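Local coordinates for hypothetical protein (Staphylococcus aureus subsp. aureus, PDB 2IL5) that is of unknown function but belongs to the Activator of Hsp90 ATPase homolog 1-like family, with a Bet v 1-like fold that in relatives often encloses a ligand-binding cavity, at residues K142-E145 and Y146-A149. Numbering follows the deposited sequence.
Sequences KKKE and YHDA
K144 and D148 form an i to i+4 salt bridge on the long C-terminal helix 136-166, the helix that in Bet v 1-like folds packs across the curved antiparallel sheet. Four regular backbone bonds carry the helix through these two turns, among them D148 N to K144 O at 3.0 Å, a sign of the four-residue spacing that sets both side chains on one exposed side. Lysine suits the earlier position because its long chain can fold forward along the helix. With CG anti to the backbone N (chi1 174°), the K144 chain bends at each later torsion, and its CE comes within 3.4 Å of D148 OD1. NZ then donates to that same oxygen across 3.1 Å, arriving on its syn side and 16° out of the carboxylate plane. Aspartate is short enough to stay close to the helix: its CG sits beside its own backbone N and 3.3 Å from K144 O. A cation on OD1 would favour the charged carboxylate.

Y146 turns to the sheet, where its hydroxyl hydrogen-bonds to S126 and Y124. K143 NZ forms a salt bridge to E12 on strand 12-22, and K142 NZ one to E131 and a hydrogen bond to E129 O, both just after strand 118-128. The stem of K143 and the side chain of Y146 touch V14 and V128, that of K142 V128. H147, whose CB rests 3.3 Å from K143 O, touches V16 of strand 12-22 and turns its ring so that ND1 meets D148 OD1 in an almost straight bond (174°) of 3.3 Å. That oxygen lies in the ring plane and is approached on its anti side, so one carboxylate oxygen accepts from both K144 NZ and H147 ND1.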
loop_
_atom_site.group_PDB
_atom_site.type_symbol
_atom_site.label_atom_id
_atom_site.label_comp_id
_atom_site.label_asym_id
_atom_site.label_seq_id
_atom_site.Cartn_x
_atom_site.Cartn_y
_atom_site.Cartn_z
ATOM N N LYS A 142 10.481 18.018 6.328
ATOM C CA LYS A 142 9.429 17.605 5.395
ATOM C C LYS A 142 9.446 16.069 5.114
ATOM O O LYS A 142 8.397 15.474 4.987
ATOM C CB LYS A 142 9.548 18.340 4.055
ATOM C CG LYS A 142 8.412 17.987 3.085
ATOM C CD LYS A 142 8.484 18.684 1.749
ATOM C CE LYS A 142 7.310 18.261 0.820
ATOM N NZ LYS A 142 7.567 18.755 -0.540
ATOM N N LYS A 143 10.623 15.451 5.005
ATOM C CA LYS A 143 10.723 13.990 4.827
ATOM C C LYS A 143 10.330 13.200 6.071
ATOM O O LYS A 143 9.732 12.158 5.949
ATOM C CB LYS A 143 12.110 13.566 4.393
ATOM C CG LYS A 143 12.527 14.213 3.076
ATOM C CD LYS A 143 14.040 14.200 2.998
ATOM C CE LYS A 143 14.501 12.801 2.900
ATOM N NZ LYS A 143 15.899 12.764 3.395
ATOM N N LYS A 144 10.682 13.707 7.251
ATOM C CA LYS A 144 10.252 13.124 8.490
ATOM C C LYS A 144 8.713 13.147 8.673
ATOM O O LYS A 144 8.134 12.138 9.045
ATOM C CB LYS A 144 10.984 13.791 9.660
ATOM C CG LYS A 144 10.516 13.367 11.041
ATOM C CD LYS A 144 11.281 12.163 11.606
ATOM C CE LYS A 144 10.767 10.801 11.044
ATOM N NZ LYS A 144 10.677 9.709 12.087
ATOM N N GLU A 145 8.081 14.284 8.396
ATOM C CA GLU A 145 6.617 14.455 8.438
ATOM C C GLU A 145 5.943 13.515 7.448
ATOM O O GLU A 145 4.918 12.910 7.745
ATOM C CB GLU A 145 6.216 15.900 8.069
ATOM C CG GLU A 145 5.964 16.849 9.200
ATOM C CD GLU A 145 6.509 18.278 8.952
ATOM O OE1 GLU A 145 6.412 18.822 7.812
ATOM O OE2 GLU A 145 7.056 18.847 9.926
ATOM N N TYR A 146 6.487 13.480 6.244
ATOM C CA TYR A 146 6.010 12.586 5.184
ATOM C C TYR A 146 6.130 11.078 5.565
ATOM O O TYR A 146 5.167 10.331 5.422
ATOM C CB TYR A 146 6.696 12.908 3.825
ATOM C CG TYR A 146 6.136 12.081 2.719
ATOM C CD1 TYR A 146 4.854 12.329 2.216
ATOM C CD2 TYR A 146 6.853 11.002 2.209
ATOM C CE1 TYR A 146 4.320 11.528 1.209
ATOM C CE2 TYR A 146 6.325 10.184 1.217
ATOM C CZ TYR A 146 5.070 10.447 0.714
ATOM O OH TYR A 146 4.567 9.640 -0.297
ATOM N N HIS A 147 7.279 10.669 6.084
ATOM C CA HIS A 147 7.509 9.349 6.612
ATOM C C HIS A 147 6.509 8.958 7.695
ATOM O O HIS A 147 5.975 7.850 7.659
ATOM C CB HIS A 147 8.921 9.237 7.197
ATOM C CG HIS A 147 9.216 7.898 7.819
ATOM N ND1 HIS A 147 8.931 7.615 9.139
ATOM C CD2 HIS A 147 9.767 6.769 7.306
ATOM C CE1 HIS A 147 9.290 6.369 9.412
ATOM N NE2 HIS A 147 9.799 5.833 8.320
ATOM N N ASP A 148 6.295 9.835 8.680
ATOM C CA ASP A 148 5.390 9.540 9.784
ATOM C C ASP A 148 3.923 9.453 9.334
ATOM O O ASP A 148 3.154 8.660 9.888
ATOM C CB ASP A 148 5.532 10.583 10.918
ATOM C CG ASP A 148 6.892 10.536 11.605
ATOM O OD1 ASP A 148 7.661 9.550 11.436
ATOM O OD2 ASP A 148 7.190 11.485 12.346
ATOM N N ALA A 149 3.547 10.283 8.370
ATOM C CA ALA A 149 2.239 10.249 7.743
ATOM C C ALA A 149 1.987 8.927 6.994
ATOM O O ALA A 149 0.883 8.358 7.056
ATOM C CB ALA A 149 2.063 11.458 6.767
#